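Local coordinates for CELL division control protein 6 (Pyrobaculum aerophilum, PDB 1FNN) that probably takes part in regulating the initiation of DNA replication as an AAA+ ATPase, and binds ADP and magnesium, at residues 75-80 and 95-100; 126-131 and 159-164. All blocks are in the same frame, centred on the assembly; numbering follows the deposited sequence.

Contact 1 of 2, residues 75-80 and 95-100; sequences RFVYIN and ARSLNI
The hydroxyl oxygen of S97 rests against both methyls of V77, with OG 3.5 Å from CG2 and slightly farther from CG1, in a packing contact and not a hydrogen bond. The contact joins edge strand 75-80 of the P-loop AAA+ sheet to the end of helix 87-97, which follows it in the chain. S97 reaches the strand because OG lies anti to its backbone N (chi1 165°), and so small a residue lets the helix end come near. A Schellman motif closes the helix: I100 N bonds A95 O at 2.8 Å, and N99 N bonds R96 O. N99 is its C-prime residue, and asparagine tolerates the positive phi required. This turn leaves L98 beside the strand, where its CD1 packs on V77 CG2 at 3.7 Å, the two side chains crossing at about a right angle. Valine suits the place: beta-branching favours an extended backbone, CG2 wedges between S97 and L98, and CG1 leans on S97. Cutting V77 back to alanine would probably open a gap beside S97 OG and L98 CD1. R75 adds its aliphatic base two residues earlier on the same face of the strand, with CB 3.9 Å from L98 CD1.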
ATOM      1  N   ARG A  75      19.359  -5.819 -19.706  1.00 33.74           N
ATOM      2  CA  ARG A  75      19.669  -4.775 -18.709  1.00 34.18           C
ATOM      3  C   ARG A  75      18.367  -4.228 -18.099  1.00 35.04           C
ATOM      4  O   ARG A  75      17.471  -3.880 -18.877  1.00 31.20           O
ATOM      5  CB  ARG A  75      20.329  -3.578 -19.424  1.00 36.60           C
ATOM      6  CG  ARG A  75      21.467  -4.056 -20.340  1.00 41.29           C
ATOM      7  CD  ARG A  75      22.725  -4.319 -19.548  1.00 51.29           C
ATOM      8  NE  ARG A  75      23.861  -4.291 -20.491  1.00 66.69           N
ATOM      9  CZ  ARG A  75      24.789  -3.352 -20.656  1.00 56.67           C
ATOM     10  NH1 ARG A  75      24.810  -2.246 -19.945  1.00 51.30           N
ATOM     11  NH2 ARG A  75      25.706  -3.589 -21.586  1.00 61.61           N
ATOM     12  N   PHE A  76      18.256  -4.169 -16.785  1.00 31.74           N
ATOM     13  CA  PHE A  76      17.035  -3.687 -16.146  1.00 34.64           C
ATOM     14  C   PHE A  76      17.115  -2.168 -15.996  1.00 35.16           C
ATOM     15  O   PHE A  76      18.075  -1.708 -15.378  1.00 34.05           O
ATOM     16  CB  PHE A  76      16.993  -4.282 -14.738  1.00 37.15           C
ATOM     17  CG  PHE A  76      15.816  -3.915 -13.880  1.00 37.44           C
ATOM     18  CD1 PHE A  76      14.520  -4.003 -14.343  1.00 43.72           C
ATOM     19  CD2 PHE A  76      16.023  -3.490 -12.584  1.00 40.59           C
ATOM     20  CE1 PHE A  76      13.447  -3.666 -13.518  1.00 49.48           C
ATOM     21  CE2 PHE A  76      14.966  -3.152 -11.761  1.00 41.37           C
ATOM     22  CZ  PHE A  76      13.663  -3.238 -12.222  1.00 37.23           C
ATOM     23  N   VAL A  77      16.306  -1.436 -16.716  1.00 31.88           N
ATOM     24  CA  VAL A  77      16.329   0.011 -16.762  1.00 33.63           C
ATOM     25  C   VAL A  77      15.053   0.553 -16.095  1.00 34.60           C
ATOM     26  O   VAL A  77      13.950   0.488 -16.646  1.00 34.88           O
ATOM     27  CB  VAL A  77      16.493   0.510 -18.211  1.00 29.46           C
ATOM     28  CG1 VAL A  77      16.437   2.041 -18.193  1.00 32.90           C
ATOM     29  CG2 VAL A  77      17.863   0.078 -18.804  1.00 32.92           C
ATOM     30  N   TYR A  78      15.197   0.855 -14.816  1.00 34.96           N
ATOM     31  CA  TYR A  78      14.012   1.240 -14.020  1.00 34.89           C
ATOM     32  C   TYR A  78      13.801   2.740 -14.088  1.00 39.36           C
ATOM     33  O   TYR A  78      14.655   3.539 -13.670  1.00 38.19           O
ATOM     34  CB  TYR A  78      14.211   0.705 -12.607  1.00 36.50           C
ATOM     35  CG  TYR A  78      13.058   1.151 -11.706  1.00 39.73           C
ATOM     36  CD1 TYR A  78      11.886   0.408 -11.639  1.00 34.93           C
ATOM     37  CD2 TYR A  78      13.187   2.317 -10.959  1.00 39.64           C
ATOM     38  CE1 TYR A  78      10.847   0.813 -10.829  1.00 35.65           C
ATOM     39  CE2 TYR A  78      12.147   2.738 -10.137  1.00 38.94           C
ATOM     40  CZ  TYR A  78      10.983   1.973 -10.085  1.00 38.51           C
ATOM     41  OH  TYR A  78       9.961   2.374  -9.289  1.00 36.90           O
ATOM     42  N   ILE A  79      12.619   3.163 -14.555  1.00 38.18           N
ATOM     43  CA  ILE A  79      12.322   4.582 -14.688  1.00 34.78           C
ATOM     44  C   ILE A  79      11.187   4.958 -13.726  1.00 41.84           C
ATOM     45  O   ILE A  79      10.057   4.519 -13.939  1.00 39.76           O
ATOM     46  CB  ILE A  79      11.922   5.040 -16.078  1.00 33.45           C
ATOM     47  CG1 ILE A  79      12.928   4.743 -17.192  1.00 38.10           C
ATOM     48  CG2 ILE A  79      11.670   6.574 -16.105  1.00 38.04           C
ATOM     49  CD1 ILE A  79      14.332   5.269 -16.867  1.00 38.67           C
ATOM     50  N   ASN A  80      11.507   5.752 -12.706  1.00 41.36           N
ATOM     51  CA  ASN A  80      10.409   6.156 -11.785  1.00 43.43           C
ATOM     52  C   ASN A  80       9.736   7.373 -12.387  1.00 41.97           C
ATOM     53  O   ASN A  80      10.287   8.486 -12.318  1.00 44.02           O
ATOM     54  CB  ASN A  80      11.000   6.443 -10.411  1.00 50.32           C
ATOM     55  CG  ASN A  80      10.029   7.041  -9.415  1.00 56.96           C
ATOM     56  OD1 ASN A  80       8.887   7.364  -9.745  1.00 55.03           O
ATOM     57  ND2 ASN A  80      10.516   7.178  -8.186  1.00 58.06           N
ATOM     58  N   ALA A  95      19.737   6.648 -20.803  1.00 40.21           N
ATOM     59  CA  ALA A  95      21.108   6.786 -21.297  1.00 39.42           C
ATOM     60  C   ALA A  95      22.147   6.589 -20.209  1.00 43.57           C
ATOM     61  O   ALA A  95      23.222   5.964 -20.340  1.00 44.54           O
ATOM     62  CB  ALA A  95      21.212   8.201 -21.894  1.00 38.96           C
ATOM     63  N   ARG A  96      21.864   7.174 -19.042  1.00 41.74           N
ATOM     64  CA  ARG A  96      22.750   6.967 -17.899  1.00 43.35           C
ATOM     65  C   ARG A  96      22.761   5.510 -17.474  1.00 43.72           C
ATOM     66  O   ARG A  96      23.817   4.911 -17.222  1.00 40.14           O
ATOM     67  CB  ARG A  96      22.272   7.863 -16.761  1.00 46.62           C
ATOM     68  CG  ARG A  96      23.231   7.960 -15.589  1.00 61.67           C
ATOM     69  CD  ARG A  96      22.555   8.581 -14.376  1.00 70.38           C
ATOM     70  NE  ARG A  96      22.260   7.626 -13.327  1.00 80.91           N
ATOM     71  CZ  ARG A  96      21.617   6.479 -13.342  1.00 85.16           C
ATOM     72  NH1 ARG A  96      21.079   5.955 -14.438  1.00 92.14           N
ATOM     73  NH2 ARG A  96      21.472   5.769 -12.229  1.00 90.98           N
ATOM     74  N   SER A  97      21.566   4.889 -17.449  1.00 40.06           N
ATOM     75  CA  SER A  97      21.531   3.488 -16.994  1.00 37.60           C
ATOM     76  C   SER A  97      22.218   2.583 -17.994  1.00 38.17           C
ATOM     77  O   SER A  97      22.849   1.604 -17.610  1.00 35.70           O
ATOM     78  CB  SER A  97      20.069   3.073 -16.724  1.00 40.54           C
ATOM     79  OG  SER A  97      20.068   1.632 -16.644  1.00 41.04           O
ATOM     80  N   LEU A  98      22.239   2.885 -19.281  1.00 35.17           N
ATOM     81  CA  LEU A  98      22.888   2.134 -20.346  1.00 38.76           C
ATOM     82  C   LEU A  98      24.284   2.636 -20.738  1.00 38.97           C
ATOM     83  O   LEU A  98      24.912   2.131 -21.675  1.00 40.58           O
ATOM     84  CB  LEU A  98      21.979   2.219 -21.587  1.00 42.46           C
ATOM     85  CG  LEU A  98      21.127   1.032 -22.036  1.00 50.56           C
ATOM     86  CD1 LEU A  98      20.859  -0.016 -20.976  1.00 37.34           C
ATOM     87  CD2 LEU A  98      19.831   1.450 -22.724  1.00 43.26           C
ATOM     88  N   ASN A  99      24.843   3.596 -19.997  1.00 37.33           N
ATOM     89  CA  ASN A  99      26.101   4.208 -20.340  1.00 36.08           C
ATOM     90  C   ASN A  99      26.165   4.639 -21.808  1.00 35.34           C
ATOM     91  O   ASN A  99      27.158   4.293 -22.441  1.00 36.03           O
ATOM     92  CB  ASN A  99      27.254   3.181 -20.159  1.00 41.19           C
ATOM     93  CG  ASN A  99      27.380   3.055 -18.636  1.00 50.22           C
ATOM     94  OD1 ASN A  99      27.717   4.108 -18.091  1.00 54.28           O
ATOM     95  ND2 ASN A  99      27.114   1.862 -18.141  1.00 50.36           N
ATOM     96  N   ILE A 100      25.243   5.480 -22.240  1.00 36.98           N
ATOM     97  CA  ILE A 100      25.276   5.979 -23.625  1.00 40.27           C
ATOM     98  C   ILE A 100      25.748   7.432 -23.489  1.00 42.89           C
ATOM     99  O   ILE A 100      25.043   8.234 -22.894  1.00 42.11           O
ATOM    100  CB  ILE A 100      23.871   6.036 -24.241  1.00 41.65           C
ATOM    101  CG1 ILE A 100      23.294   4.621 -24.447  1.00 44.16           C
ATOM    102  CG2 ILE A 100      23.844   6.835 -25.550  1.00 44.19           C
ATOM    103  CD1 ILE A 100      21.804   4.713 -24.816  1.00 39.70           C
TER

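Contact 2 of 2, residues 126-131 and 159-164; sequences YMFLVL and RIALVI
R159 runs beneath the ring of Y126 where the two segments begin side by side. From CB its chain leaves with CG anti to the carbonyl carbon (chi1 -73°) and stays extended as far as NE. CG touches the ring rim, 3.9 Å from Y126 CE2. NE bonds the carbonyl of L155, and beyond CZ the guanidinium divides its work. NH1 lies over one face of the ring, 3.4 Å from Y126 CZ, and also bonds L125 O, while NH2 forms a salt bridge with D124. The result is an off-centre cation-pi contact, with R159 CZ 4.7 Å from the ring centroid and the ring and guanidinium planes 39° apart. Arginine suits this buried place because its several N-H groups find acceptors while its charge meets an aromatic face. Past this pair, strands 127-131 and 160-164 run parallel in the central sheet of the P-loop fold, the first leading to D132, an acidic residue seen to bind magnesium in this protein. Five backbone bonds join them, beginning with M127 N to R159 O at 3.0 Å and ending with L131 N to V163 O at 2.8 Å. F128, V130, A161 and V163 share the face covered by helices 23-38 and 57-68. There V163 CG2 meets the edge of the F128 ring, 3.7 Å from CE2, and the small A161 leaves room for L33 and W36. On the other face one methyl of L162, CD1, serves two neighbours: it lies 4.0 Å from L129 CD2 and also packs on L131 CG.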
ATOM      1  N   TYR A 126      19.956  -5.694 -24.776  1.00 39.01           N
ATOM      2  CA  TYR A 126      18.542  -6.050 -24.569  1.00 36.59           C
ATOM      3  C   TYR A 126      18.163  -5.352 -23.255  1.00 35.46           C
ATOM      4  O   TYR A 126      18.877  -5.469 -22.254  1.00 36.51           O
ATOM      5  CB  TYR A 126      18.388  -7.572 -24.489  1.00 35.19           C
ATOM      6  CG  TYR A 126      18.721  -8.293 -25.784  1.00 38.94           C
ATOM      7  CD1 TYR A 126      19.989  -8.837 -25.982  1.00 43.27           C
ATOM      8  CD2 TYR A 126      17.779  -8.425 -26.804  1.00 43.24           C
ATOM      9  CE1 TYR A 126      20.322  -9.494 -27.153  1.00 44.46           C
ATOM     10  CE2 TYR A 126      18.081  -9.075 -27.981  1.00 47.32           C
ATOM     11  CZ  TYR A 126      19.358  -9.606 -28.143  1.00 50.64           C
ATOM     12  OH  TYR A 126      19.652 -10.256 -29.320  1.00 54.35           O
ATOM     13  N   MET A 127      17.149  -4.511 -23.347  1.00 34.73           N
ATOM     14  CA  MET A 127      16.666  -3.675 -22.275  1.00 36.96           C
ATOM     15  C   MET A 127      15.290  -4.143 -21.763  1.00 38.41           C
ATOM     16  O   MET A 127      14.340  -4.249 -22.536  1.00 34.75           O
ATOM     17  CB  MET A 127      16.547  -2.236 -22.823  1.00 32.57           C
ATOM     18  CG  MET A 127      15.989  -1.272 -21.816  1.00 30.31           C
ATOM     19  SD  MET A 127      16.074   0.460 -22.159  1.00 33.70           S
ATOM     20  CE  MET A 127      15.206   0.626 -23.720  1.00 36.36           C
ATOM     21  N   PHE A 128      15.222  -4.418 -20.472  1.00 38.19           N
ATOM     22  CA  PHE A 128      13.925  -4.591 -19.792  1.00 36.94           C
ATOM     23  C   PHE A 128      13.612  -3.218 -19.172  1.00 38.44           C
ATOM     24  O   PHE A 128      14.178  -2.851 -18.141  1.00 33.38           O
ATOM     25  CB  PHE A 128      14.046  -5.677 -18.744  1.00 38.88           C
ATOM     26  CG  PHE A 128      12.956  -5.880 -17.742  1.00 35.62           C
ATOM     27  CD1 PHE A 128      13.264  -6.464 -16.527  1.00 40.70           C
ATOM     28  CD2 PHE A 128      11.641  -5.514 -17.975  1.00 39.36           C
ATOM     29  CE1 PHE A 128      12.284  -6.676 -15.559  1.00 45.93           C
ATOM     30  CE2 PHE A 128      10.660  -5.721 -17.017  1.00 38.36           C
ATOM     31  CZ  PHE A 128      10.983  -6.302 -15.806  1.00 36.12           C
ATOM     32  N   LEU A 129      12.741  -2.481 -19.822  1.00 35.22           N
ATOM     33  CA  LEU A 129      12.411  -1.123 -19.442  1.00 35.65           C
ATOM     34  C   LEU A 129      11.119  -1.055 -18.637  1.00 37.52           C
ATOM     35  O   LEU A 129      10.094  -1.667 -18.965  1.00 35.59           O
ATOM     36  CB  LEU A 129      12.319  -0.287 -20.721  1.00 33.74           C
ATOM     37  CG  LEU A 129      11.921   1.185 -20.584  1.00 37.58           C
ATOM     38  CD1 LEU A 129      12.968   1.986 -19.787  1.00 33.96           C
ATOM     39  CD2 LEU A 129      11.694   1.805 -21.966  1.00 32.03           C
ATOM     40  N   VAL A 130      11.237  -0.514 -17.422  1.00 35.87           N
ATOM     41  CA  VAL A 130      10.061  -0.378 -16.577  1.00 35.41           C
ATOM     42  C   VAL A 130       9.735   1.117 -16.506  1.00 37.72           C
ATOM     43  O   VAL A 130      10.575   1.912 -16.058  1.00 37.25           O
ATOM     44  CB  VAL A 130      10.318  -0.929 -15.151  1.00 34.18           C
ATOM     45  CG1 VAL A 130       9.096  -0.642 -14.288  1.00 36.69           C
ATOM     46  CG2 VAL A 130      10.614  -2.440 -15.194  1.00 35.97           C
ATOM     47  N   LEU A 131       8.509   1.472 -16.880  1.00 34.83           N
ATOM     48  CA  LEU A 131       8.077   2.854 -16.606  1.00 37.08           C
ATOM     49  C   LEU A 131       7.112   2.850 -15.435  1.00 39.55           C
ATOM     50  O   LEU A 131       5.902   2.645 -15.638  1.00 37.56           O
ATOM     51  CB  LEU A 131       7.429   3.424 -17.880  1.00 38.39           C
ATOM     52  CG  LEU A 131       8.320   3.375 -19.125  1.00 38.48           C
ATOM     53  CD1 LEU A 131       7.563   3.901 -20.351  1.00 40.29           C
ATOM     54  CD2 LEU A 131       9.618   4.166 -18.935  1.00 37.81           C
ATOM     55  N   ARG A 159      14.464  -5.903 -29.092  1.00 39.90           N
ATOM     56  CA  ARG A 159      15.429  -5.656 -28.029  1.00 42.64           C
ATOM     57  C   ARG A 159      14.857  -5.104 -26.751  1.00 40.94           C
ATOM     58  O   ARG A 159      15.631  -4.757 -25.866  1.00 39.51           O
ATOM     59  CB  ARG A 159      16.576  -4.766 -28.593  1.00 41.39           C
ATOM     60  CG  ARG A 159      17.506  -5.548 -29.533  1.00 46.04           C
ATOM     61  CD  ARG A 159      18.665  -4.629 -30.055  1.00 41.66           C
ATOM     62  NE  ARG A 159      19.510  -5.386 -30.998  1.00 46.70           N
ATOM     63  CZ  ARG A 159      20.363  -6.332 -30.648  1.00 48.54           C
ATOM     64  NH1 ARG A 159      20.533  -6.687 -29.379  1.00 42.88           N
ATOM     65  NH2 ARG A 159      21.121  -7.009 -31.508  1.00 50.09           N
ATOM     66  N   ILE A 160      13.555  -4.827 -26.690  1.00 37.32           N
ATOM     67  CA  ILE A 160      12.963  -4.173 -25.543  1.00 39.55           C
ATOM     68  C   ILE A 160      11.778  -4.971 -24.990  1.00 38.87           C
ATOM     69  O   ILE A 160      10.936  -5.413 -25.774  1.00 37.83           O
ATOM     70  CB  ILE A 160      12.443  -2.773 -25.905  1.00 33.30           C
ATOM     71  CG1 ILE A 160      13.574  -1.831 -26.342  1.00 41.83           C
ATOM     72  CG2 ILE A 160      11.745  -2.098 -24.722  1.00 36.10           C
ATOM     73  CD1 ILE A 160      13.054  -0.494 -26.867  1.00 42.15           C
ATOM     74  N   ALA A 161      11.788  -5.197 -23.682  1.00 36.30           N
ATOM     75  CA  ALA A 161      10.624  -5.747 -22.976  1.00 35.04           C
ATOM     76  C   ALA A 161      10.136  -4.599 -22.082  1.00 38.70           C
ATOM     77  O   ALA A 161      10.969  -3.927 -21.443  1.00 35.26           O
ATOM     78  CB  ALA A 161      10.991  -6.944 -22.156  1.00 33.37           C
ATOM     79  N   LEU A 162       8.852  -4.280 -22.154  1.00 35.86           N
ATOM     80  CA  LEU A 162       8.381  -3.048 -21.529  1.00 32.86           C
ATOM     81  C   LEU A 162       7.268  -3.308 -20.523  1.00 38.10           C
ATOM     82  O   LEU A 162       6.247  -3.972 -20.835  1.00 36.32           O
ATOM     83  CB  LEU A 162       7.844  -2.115 -22.627  1.00 35.62           C
ATOM     84  CG  LEU A 162       7.161  -0.858 -22.063  1.00 38.11           C
ATOM     85  CD1 LEU A 162       8.156   0.065 -21.357  1.00 37.27           C
ATOM     86  CD2 LEU A 162       6.421  -0.124 -23.183  1.00 43.36           C
ATOM     87  N   VAL A 163       7.489  -2.890 -19.277  1.00 36.20           N
ATOM     88  CA  VAL A 163       6.411  -2.937 -18.289  1.00 32.77           C
ATOM     89  C   VAL A 163       6.051  -1.487 -17.932  1.00 37.96           C
ATOM     90  O   VAL A 163       6.961  -0.691 -17.603  1.00 37.18           O
ATOM     91  CB  VAL A 163       6.812  -3.694 -17.012  1.00 36.90           C
ATOM     92  CG1 VAL A 163       5.719  -3.596 -15.930  1.00 38.00           C
ATOM     93  CG2 VAL A 163       6.995  -5.176 -17.326  1.00 36.48           C
ATOM     94  N   ILE A 164       4.761  -1.150 -17.947  1.00 32.73           N
ATOM     95  CA  ILE A 164       4.292   0.150 -17.497  1.00 35.97           C
ATOM     96  C   ILE A 164       3.301  -0.026 -16.329  1.00 37.39           C
ATOM     97  O   ILE A 164       2.697  -1.100 -16.146  1.00 39.81           O
ATOM     98  CB  ILE A 164       3.599   0.983 -18.582  1.00 41.87           C
ATOM     99  CG1 ILE A 164       2.226   0.400 -18.903  1.00 42.61           C
ATOM    100  CG2 ILE A 164       4.464   1.069 -19.838  1.00 42.14           C
ATOM    101  CD1 ILE A 164       1.453   1.248 -19.911  1.00 55.89           C
TER

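Both contacts belong to the ATPase domain, their centres about 10 Å apart, and they follow one another along the chain: contact 1 closes before contact 2 opens. They meet through the parallel sheet, in which strand 75-80 is the neighbour of strand 127-132, and that in turn of strand 160-166. R75 N lies 2.6 Å from Y126 O, a probable hydrogen bond, and the rings of F76 and F128 meet on the same face of the sheet. Contact 1 thus packs a helix end on the outermost strand, whereas contact 2 pairs two inner ones. Strand 127-132 runs toward the nucleotide end of the sheet, where T58 binds magnesium and D132 has been seen to do so.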